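Local coordinates for NIPSNAP domain protein (Burkholderia xenovorans, PDB 5K9F) that is of unknown function but belongs to the NipSnap family, has a dimeric alpha-beta barrel-type fold and holds an oxamic acid molecule in a pocket, at residues S28-E33 with L46-S51; A36-A41 with P82-F87; W63-D66 with D70-R73. All coordinates share one frame; numbering follows the deposited sequence.

Contact 1: residues S28-E33 with L46-S51; sequences SLYEAE and LGYYFS
In both Tyr-30 and Tyr-48 the first torsion sets CG anti to the backbone N (chi1 175° and -152°), and this swings the two rings into the space between helix 23-33 and strand 45-51. The rings meet there with their planes 24° from parallel, but offset, with little overlap and centroids 4.8 Å from each other. What lies over the middle of the Tyr-30 ring is the phenol oxygen of Tyr-48, its OH 3.7 Å above the ring plane. The closest atoms are Tyr-30 CE2 and Tyr-48 CE2 at 3.5 Å, and Tyr-48 CZ sits over the same Tyr-30 face. No hydrogen bond joins the two segments, so the touch is one of van der Waals packing between ring carbons and a hydroxyl. Both residues are buried. The far end of Tyr-30 is fixed from another direction: its OH hydrogen-bonds Gln-38 OE1, which holds the ring from its tip while Tyr-48 covers one face. Phe-108 of a second subunit meets both tyrosines, edge-to-face on Tyr-48, and Ser-109 OG of that subunit hydrogen-bonds the backbone N of Tyr-48. Further along the strand, Tyr-49, Phe-50 and Ser-51 pair antiparallel with a strand of the same neighbour, which extends the sheet into that subunit. At the start of the segment a classic beta bulge sets Leu-46 and Gly-47 opposite Leu-62. Helices on one face of a four-stranded antiparallel sheet, with subunits associating through that sheet, are consistent with the dimeric alpha-beta barrel fold.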
loop_
_atom_site.group_PDB
_atom_site.type_symbol
_atom_site.label_atom_id
_atom_site.label_comp_id
_atom_site.label_asym_id
_atom_site.label_seq_id
_atom_site.Cartn_x
_atom_site.Cartn_y
_atom_site.Cartn_z
ATOM N N SER A 28 -26.767 8.365 9.589
ATOM C CA SER A 28 -28.049 8.959 9.954
ATOM C C SER A 28 -28.503 9.979 8.920
ATOM O O SER A 28 -29.685 10.008 8.546
ATOM C CB SER A 28 -27.951 9.609 11.333
ATOM O OG SER A 28 -27.808 8.624 12.335
ATOM N N LEU A 29 -27.588 10.834 8.465
ATOM C CA LEU A 29 -27.932 11.847 7.473
ATOM C C LEU A 29 -28.298 11.205 6.141
ATOM O O LEU A 29 -29.267 11.620 5.489
ATOM C CB LEU A 29 -26.761 12.814 7.306
ATOM C CG LEU A 29 -26.945 14.041 6.418
ATOM C CD1 LEU A 29 -28.033 14.959 6.945
ATOM C CD2 LEU A 29 -25.615 14.777 6.332
ATOM N N TYR A 30 -27.538 10.187 5.728
ATOM C CA TYR A 30 -27.841 9.472 4.491
ATOM C C TYR A 30 -29.211 8.803 4.558
ATOM O O TYR A 30 -30.021 8.923 3.630
ATOM C CB TYR A 30 -26.739 8.437 4.204
ATOM C CG TYR A 30 -27.053 7.564 3.001
ATOM C CD1 TYR A 30 -26.945 8.063 1.709
ATOM C CD2 TYR A 30 -27.488 6.252 3.161
ATOM C CE1 TYR A 30 -27.242 7.271 0.608
ATOM C CE2 TYR A 30 -27.790 5.455 2.070
ATOM C CZ TYR A 30 -27.655 5.968 0.794
ATOM O OH TYR A 30 -27.953 5.171 -0.297
ATOM N N GLU A 31 -29.499 8.092 5.653
ATOM C CA GLU A 31 -30.788 7.405 5.725
ATOM C C GLU A 31 -31.937 8.400 5.652
ATOM O O GLU A 31 -32.978 8.125 5.037
ATOM C CB GLU A 31 -30.891 6.566 7.000
ATOM C CG GLU A 31 -32.175 5.731 7.046
ATOM C CD GLU A 31 -32.289 4.835 8.273
ATOM O OE1 GLU A 31 -31.343 4.775 9.085
ATOM O OE2 GLU A 31 -33.346 4.182 8.424
ATOM N N ALA A 32 -31.760 9.575 6.256
ATOM C CA ALA A 32 -32.847 10.544 6.297
ATOM C C ALA A 32 -33.007 11.307 4.986
ATOM O O ALA A 32 -34.134 11.676 4.628
ATOM C CB ALA A 32 -32.622 11.529 7.444
ATOM N N GLU A 33 -31.912 11.556 4.261
ATOM C CA GLU A 33 -31.923 12.499 3.147
ATOM C C GLU A 33 -31.411 11.949 1.822
ATOM O O GLU A 33 -31.668 12.579 0.787
ATOM C CB GLU A 33 -31.094 13.746 3.494
ATOM C CG GLU A 33 -31.509 14.436 4.783
ATOM C CD GLU A 33 -30.811 15.771 4.983
ATOM O OE1 GLU A 33 -30.031 16.172 4.095
ATOM O OE2 GLU A 33 -31.045 16.420 6.027
ATOM N N LEU A 46 -27.448 -3.948 -2.611
ATOM C CA LEU A 46 -27.126 -5.295 -2.154
ATOM C C LEU A 46 -26.563 -5.330 -0.745
ATOM O O LEU A 46 -26.619 -6.383 -0.097
ATOM C CB LEU A 46 -26.109 -5.944 -3.101
ATOM C CG LEU A 46 -26.564 -6.136 -4.549
ATOM C CD1 LEU A 46 -25.380 -6.565 -5.409
ATOM C CD2 LEU A 46 -27.668 -7.164 -4.633
ATOM N N GLY A 47 -26.025 -4.215 -0.264
ATOM C CA GLY A 47 -25.452 -4.151 1.062
ATOM C C GLY A 47 -24.909 -2.768 1.340
ATOM O O GLY A 47 -24.405 -2.089 0.435
ATOM N N TYR A 48 -25.021 -2.324 2.586
ATOM C CA TYR A 48 -24.497 -1.022 2.993
ATOM C C TYR A 48 -23.957 -1.218 4.402
ATOM O O TYR A 48 -24.729 -1.516 5.321
ATOM C CB TYR A 48 -25.591 0.052 2.942
ATOM C CG TYR A 48 -25.112 1.471 2.693
ATOM C CD1 TYR A 48 -24.365 2.151 3.639
ATOM C CD2 TYR A 48 -25.454 2.145 1.527
ATOM C CE1 TYR A 48 -23.953 3.461 3.415
ATOM C CE2 TYR A 48 -25.038 3.437 1.291
ATOM C CZ TYR A 48 -24.288 4.097 2.234
ATOM O OH TYR A 48 -23.871 5.394 2.005
ATOM N N TYR A 49 -22.647 -1.079 4.569
ATOM C CA TYR A 49 -21.962 -1.492 5.790
ATOM C C TYR A 49 -21.026 -0.404 6.297
ATOM O O TYR A 49 -20.621 0.497 5.556
ATOM C CB TYR A 49 -21.105 -2.750 5.548
ATOM C CG TYR A 49 -21.815 -3.886 4.874
ATOM C CD1 TYR A 49 -22.654 -4.728 5.603
ATOM C CD2 TYR A 49 -21.645 -4.131 3.517
ATOM C CE1 TYR A 49 -23.305 -5.787 4.986
ATOM C CE2 TYR A 49 -22.285 -5.189 2.895
ATOM C CZ TYR A 49 -23.108 -6.012 3.633
ATOM O OH TYR A 49 -23.763 -7.072 3.022
ATOM N N PHE A 50 -20.638 -0.521 7.567
ATOM C CA PHE A 50 -19.463 0.197 8.046
ATOM C C PHE A 50 -18.448 -0.795 8.605
ATOM O O PHE A 50 -18.786 -1.919 8.979
ATOM C CB PHE A 50 -19.811 1.289 9.082
ATOM C CG PHE A 50 -20.467 0.790 10.344
ATOM C CD1 PHE A 50 -21.843 0.645 10.416
ATOM C CD2 PHE A 50 -19.709 0.554 11.470
ATOM C CE1 PHE A 50 -22.450 0.219 11.602
ATOM C CE2 PHE A 50 -20.312 0.128 12.656
ATOM C CZ PHE A 50 -21.675 -0.036 12.711
ATOM N N SER A 51 -17.178 -0.393 8.613
ATOM C CA SER A 51 -16.126 -1.332 8.973
ATOM C C SER A 51 -15.990 -1.475 10.484
ATOM O O SER A 51 -16.145 -0.510 11.239
ATOM C CB SER A 51 -14.792 -0.886 8.376
ATOM O OG SER A 51 -14.461 0.429 8.804
#

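Contact 2: residues A36-A41 with P82-F87. With OXM (oxamic acid), chain B.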
loop_
_atom_site.group_PDB
_atom_site.type_symbol
_atom_site.label_atom_id
_atom_site.label_comp_id
_atom_site.label_asym_id
_atom_site.label_seq_id
_atom_site.Cartn_x
_atom_site.Cartn_y
_atom_site.Cartn_z
ATOM N N ALA A 36 -33.447 7.178 -0.058
ATOM C CA ALA A 36 -34.586 6.988 -0.949
ATOM C C ALA A 36 -34.268 7.475 -2.355
ATOM O O ALA A 36 -34.622 6.819 -3.339
ATOM C CB ALA A 36 -35.822 7.701 -0.396
ATOM N N ILE A 37 -33.568 8.605 -2.464
ATOM C CA ILE A 37 -33.208 9.141 -3.775
ATOM C C ILE A 37 -32.220 8.220 -4.479
ATOM O O ILE A 37 -32.407 7.864 -5.651
ATOM C CB ILE A 37 -32.635 10.562 -3.630
ATOM C CG1 ILE A 37 -33.671 11.504 -3.015
ATOM C CG2 ILE A 37 -32.163 11.088 -4.979
ATOM C CD1 ILE A 37 -33.060 12.780 -2.501
ATOM N N GLN A 38 -31.153 7.826 -3.774
ATOM C CA GLN A 38 -30.097 7.034 -4.396
ATOM C C GLN A 38 -30.591 5.640 -4.766
ATOM O O GLN A 38 -30.331 5.155 -5.873
ATOM C CB GLN A 38 -28.882 6.937 -3.477
ATOM C CG GLN A 38 -27.756 6.159 -4.154
ATOM C CD GLN A 38 -26.437 6.238 -3.411
ATOM O OE1 GLN A 38 -26.382 6.125 -2.181
ATOM N NE2 GLN A 38 -25.354 6.454 -4.160
ATOM N N ALA A 39 -31.293 4.969 -3.847
ATOM C CA ALA A 39 -31.828 3.650 -4.161
ATOM C C ALA A 39 -32.872 3.736 -5.264
ATOM O O ALA A 39 -32.973 2.837 -6.106
ATOM C CB ALA A 39 -32.422 3.008 -2.910
ATOM N N GLY A 40 -33.658 4.813 -5.278
ATOM C CA GLY A 40 -34.640 4.975 -6.335
ATOM C C GLY A 40 -34.001 5.093 -7.705
ATOM O O GLY A 40 -34.504 4.542 -8.685
ATOM N N ALA A 41 -32.874 5.795 -7.786
ATOM C CA ALA A 41 -32.209 5.996 -9.069
ATOM C C ALA A 41 -31.401 4.774 -9.487
ATOM O O ALA A 41 -31.422 4.383 -10.662
ATOM C CB ALA A 41 -31.293 7.217 -8.998
ATOM N N PRO A 82 -31.748 17.375 -8.352
ATOM C CA PRO A 82 -31.487 18.523 -7.464
ATOM C C PRO A 82 -31.505 18.176 -5.987
ATOM O O PRO A 82 -30.742 18.772 -5.217
ATOM C CB PRO A 82 -32.608 19.505 -7.829
ATOM C CG PRO A 82 -33.014 19.122 -9.192
ATOM C CD PRO A 82 -32.853 17.642 -9.289
ATOM N N GLN A 83 -32.351 17.238 -5.554
ATOM C CA GLN A 83 -32.336 16.861 -4.147
ATOM C C GLN A 83 -31.090 16.057 -3.801
ATOM O O GLN A 83 -30.589 16.148 -2.673
ATOM C CB GLN A 83 -33.597 16.075 -3.790
ATOM C CG GLN A 83 -34.864 16.920 -3.818
ATOM C CD GLN A 83 -36.076 16.173 -3.296
ATOM O OE1 GLN A 83 -36.386 15.068 -3.744
ATOM N NE2 GLN A 83 -36.767 16.774 -2.334
ATOM N N TRP A 84 -30.574 15.270 -4.747
ATOM C CA TRP A 84 -29.316 14.576 -4.495
ATOM C C TRP A 84 -28.175 15.571 -4.337
ATOM O O TRP A 84 -27.338 15.439 -3.435
ATOM C CB TRP A 84 -29.015 13.591 -5.622
ATOM C CG TRP A 84 -27.721 12.846 -5.409
ATOM C CD1 TRP A 84 -26.575 12.966 -6.143
ATOM C CD2 TRP A 84 -27.452 11.859 -4.399
ATOM N NE1 TRP A 84 -25.612 12.114 -5.651
ATOM C CE2 TRP A 84 -26.129 11.417 -4.589
ATOM C CE3 TRP A 84 -28.212 11.292 -3.368
ATOM C CZ2 TRP A 84 -25.535 10.447 -3.768
ATOM C CZ3 TRP A 84 -27.625 10.325 -2.557
ATOM C CH2 TRP A 84 -26.299 9.914 -2.762
ATOM N N LYS A 85 -28.114 16.561 -5.226
ATOM C CA LYS A 85 -27.075 17.583 -5.136
ATOM C C LYS A 85 -27.103 18.267 -3.777
ATOM O O LYS A 85 -26.048 18.537 -3.185
ATOM C CB LYS A 85 -27.247 18.610 -6.256
ATOM C CG LYS A 85 -26.925 18.099 -7.652
ATOM C CD LYS A 85 -27.195 19.195 -8.684
ATOM C CE LYS A 85 -26.863 18.742 -10.093
ATOM N NZ LYS A 85 -27.187 19.808 -11.091
ATOM N N SER A 86 -28.301 18.546 -3.260
ATOM C CA SER A 86 -28.412 19.175 -1.948
ATOM C C SER A 86 -27.842 18.273 -0.864
ATOM O O SER A 86 -27.074 18.722 -0.005
ATOM C CB SER A 86 -29.872 19.519 -1.649
ATOM O OG SER A 86 -30.327 20.563 -2.488
ATOM N N PHE A 87 -28.207 16.989 -0.891
ATOM C CA PHE A 87 -27.676 16.059 0.099
ATOM C C PHE A 87 -26.160 15.946 -0.002
ATOM O O PHE A 87 -25.462 15.931 1.021
ATOM C CB PHE A 87 -28.324 14.682 -0.062
ATOM C CG PHE A 87 -27.563 13.588 0.619
ATOM C CD1 PHE A 87 -27.585 13.468 2.003
ATOM C CD2 PHE A 87 -26.793 12.696 -0.112
ATOM C CE1 PHE A 87 -26.862 12.473 2.631
ATOM C CE2 PHE A 87 -26.063 11.703 0.516
ATOM C CZ PHE A 87 -26.103 11.591 1.890
HETATM C C1 OXM B . -22.820 9.406 -1.461
HETATM N N1 OXM B . -22.564 8.599 -2.486
HETATM O O1 OXM B . -23.558 9.084 -0.504
HETATM C C2 OXM B . -22.204 10.744 -1.400
HETATM O O2 OXM B . -22.404 11.428 -0.368
HETATM O O3 OXM B . -21.501 11.168 -2.347
#
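Gln-38 and Trp-84 touch across two helical segments that both supply walls of the oxamic acid pocket, Gln-38 from 36-41 and Trp-84, with Phe-87, from 82-87. The axes of these short helical segments approach no closer than 10.2 Å and run at 132° to each other, so side chains must bridge the gap. Ile-37 does so with two branches: CD1 reaches Gln-83 CB at 3.6 Å, the side chains crossing at about a right angle, while CG2 rests at 4.1 Å from Trp-84 CB. Gln-38 takes the other end of the indole. Its CB lies 3.7 Å from Trp-84 CZ3, and its amide carbon CD comes to the same distance from CH2, the amide plane turned 43° from the ring. With CG anti to the backbone N (chi1 -178°) and the chain extended beyond it, Gln-38 carries its amide obliquely past the CH2 corner of the indole toward the ligand. There OE1 has Tyr-30 OH as its partner, and NE2 stands 3.9 Å from N1 of oxamic acid. Trp-84 CH2 is 3.6 Å from oxamic acid O1, with N1 in the plane of the indole at its edge. Phe-87 turns its own edge to O1, CE2 at 3.8 Å. Tyr-16, Phe-26 and Ile-95 complete the pocket, and Leu-78 of helix 68-79 packs on Ile-37, Gln-38 and Trp-84. The chemistry implies a largely aromatic pocket in which Gln-38, Trp-84 and Phe-87 border the small polar ligand by packing rather than by short polar bonds.

Contact 3: residues W63-D66 with D70-R73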
loop_
_atom_site.group_PDB
_atom_site.type_symbol
_atom_site.label_atom_id
_atom_site.label_comp_id
_atom_site.label_asym_id
_atom_site.label_seq_id
_atom_site.Cartn_x
_atom_site.Cartn_y
_atom_site.Cartn_z
ATOM N N TRP A 63 -23.826 -2.367 -4.996
ATOM C CA TRP A 63 -24.971 -2.110 -5.868
ATOM C C TRP A 63 -24.945 -3.077 -7.039
ATOM O O TRP A 63 -23.878 -3.367 -7.585
ATOM C CB TRP A 63 -24.938 -0.674 -6.417
ATOM C CG TRP A 63 -25.059 0.383 -5.371
ATOM C CD1 TRP A 63 -24.040 1.001 -4.708
ATOM C CD2 TRP A 63 -26.273 0.943 -4.858
ATOM N NE1 TRP A 63 -24.549 1.925 -3.814
ATOM C CE2 TRP A 63 -25.915 1.895 -3.883
ATOM C CE3 TRP A 63 -27.632 0.719 -5.120
ATOM C CZ2 TRP A 63 -26.869 2.636 -3.182
ATOM C CZ3 TRP A 63 -28.572 1.456 -4.428
ATOM C CH2 TRP A 63 -28.183 2.396 -3.463
ATOM N N GLY A 64 -26.119 -3.572 -7.429
ATOM C CA GLY A 64 -26.249 -4.476 -8.560
ATOM C C GLY A 64 -26.889 -3.776 -9.751
ATOM O O GLY A 64 -27.913 -3.106 -9.609
ATOM N N PHE A 65 -26.281 -3.963 -10.927
ATOM C CA PHE A 65 -26.759 -3.345 -12.160
ATOM C C PHE A 65 -26.944 -4.389 -13.249
ATOM O O PHE A 65 -26.198 -5.370 -13.323
ATOM C CB PHE A 65 -25.787 -2.273 -12.650
ATOM C CG PHE A 65 -25.617 -1.135 -11.692
ATOM C CD1 PHE A 65 -26.559 -0.123 -11.631
ATOM C CD2 PHE A 65 -24.499 -1.063 -10.869
ATOM C CE1 PHE A 65 -26.402 0.949 -10.752
ATOM C CE2 PHE A 65 -24.341 -0.007 -9.980
ATOM C CZ PHE A 65 -25.286 1.003 -9.925
ATOM N N ASP A 66 -27.952 -4.165 -14.103
ATOM C CA ASP A 66 -28.176 -5.061 -15.232
ATOM C C ASP A 66 -26.990 -5.064 -16.184
ATOM O O ASP A 66 -26.697 -6.087 -16.813
ATOM C CB ASP A 66 -29.437 -4.655 -15.996
ATOM C CG ASP A 66 -30.696 -4.792 -15.171
ATOM O OD1 ASP A 66 -30.688 -5.565 -14.191
ATOM O OD2 ASP A 66 -31.703 -4.129 -15.519
ATOM N N ASP A 70 -26.418 0.432 -18.168
ATOM C CA ASP A 70 -27.492 0.881 -17.286
ATOM C C ASP A 70 -26.942 1.575 -16.045
ATOM O O ASP A 70 -27.551 2.528 -15.547
ATOM C CB ASP A 70 -28.387 -0.283 -16.885
ATOM C CG ASP A 70 -29.805 0.169 -16.566
ATOM O OD1 ASP A 70 -30.374 0.964 -17.352
ATOM O OD2 ASP A 70 -30.347 -0.261 -15.530
ATOM N N ARG A 71 -25.813 1.102 -15.514
ATOM C CA ARG A 71 -25.163 1.831 -14.432
ATOM C C ARG A 71 -24.854 3.262 -14.858
ATOM O O ARG A 71 -25.101 4.212 -14.109
ATOM C CB ARG A 71 -23.885 1.099 -13.994
ATOM C CG ARG A 71 -23.059 1.866 -12.982
ATOM C CD ARG A 71 -21.779 1.120 -12.662
ATOM N NE ARG A 71 -20.971 1.845 -11.681
ATOM C CZ ARG A 71 -20.058 2.761 -12.003
ATOM N NH1 ARG A 71 -19.834 3.073 -13.272
ATOM N NH2 ARG A 71 -19.367 3.368 -11.050
ATOM N N THR A 72 -24.308 3.438 -16.063
ATOM C CA THR A 72 -24.000 4.786 -16.540
ATOM C C THR A 72 -25.259 5.640 -16.581
ATOM O O THR A 72 -25.270 6.783 -16.115
ATOM C CB THR A 72 -23.352 4.718 -17.924
ATOM O OG1 THR A 72 -22.098 4.038 -17.819
ATOM C CG2 THR A 72 -23.105 6.117 -18.463
ATOM N N ARG A 73 -26.340 5.079 -17.120
ATOM C CA ARG A 73 -27.589 5.828 -17.238
ATOM C C ARG A 73 -28.119 6.224 -15.864
ATOM O O ARG A 73 -28.503 7.378 -15.635
ATOM C CB ARG A 73 -28.613 4.978 -17.995
ATOM C CG ARG A 73 -29.913 5.690 -18.353
ATOM C CD ARG A 73 -30.905 4.726 -19.020
ATOM N NE ARG A 73 -31.334 3.660 -18.116
ATOM C CZ ARG A 73 -32.364 3.757 -17.283
ATOM N NH1 ARG A 73 -33.090 4.868 -17.253
ATOM N NH2 ARG A 73 -32.676 2.745 -16.484
HETATM O O HOH W 1 -29.254 -1.774 -13.703
HETATM O O HOH W 2 -32.906 -1.424 -15.441
#
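Asp-70, the first residue of the helical segment, faces Asp-66 across the turn that joins strand 58-65 to helix 68-79. The two carboxylates lie side by side, pointing the same way with their planes nearly parallel, and their OD2 atoms are 4.1 Å from each other. Two waters reconcile these like charges. One accepts from Asp-66 N and donates to Asp-70 OD2, at 2.6 Å from that oxygen; the other donates to OD2 of both aspartates, giving one hydrogen to each oxygen. Asp-70 OD2 also has a salt bridge to Arg-74 NE.

Arg-71 follows, and it carries the apolar half of the contact. Its CB lies over one face of the Phe-65 ring, 3.7 Å from the centroid and 15° off the normal, a CH-pi contact. Phe-65 CG and Arg-71 CB are the nearest pair, at 3.6 Å. Arg-71 CG is anti to the backbone N (chi1 173°) and the chain stays extended as far as NE, which runs the methylenes obliquely across the ring: Arg-71 CG stands 3.8 Å from Phe-65 CE2. The guanidinium, its plane at 89° to the ring, passes on to a salt bridge between NE and Glu-12 OE1 on strand 10-18.

Arg-73 folds back along the helix and grips Asp-70 OD1 side-on with NE and NH2, each at 3.0 Å, with OD1 in the plane of the guanidinium.

Asp-70 thus has arginines at both oxygens, Arg-73 at OD1 and Arg-74 at OD2. Together with the bridging waters they would be expected to favour its charged form and offset the nearness of Asp-66, while the aliphatic part of Arg-71 packs the helix onto the strand.

Contact 1 is wholly buried and purely aromatic, placed where helix, sheet and second subunit converge; contacts 2 and 3 are partly buried and are touched by no other protein chain. Contacts 1 and 3 share one sheet, on neighbouring strands 45-51 and 58-65, but lie on opposite sides of the chain's centre. Contact 2 joins two helices, and contact 3 is nested within the chain loop closed by contact 2. Trp-63, on the strand of contact 3, packs by CZ2 against Tyr-30 OH and Gln-38 CD. Chemistry follows place: ring packing in contact 1 and mixed apolar and amide contacts in contact 2, both bordering the ligand, and salt bridges with water at the more exposed strand-helix turn.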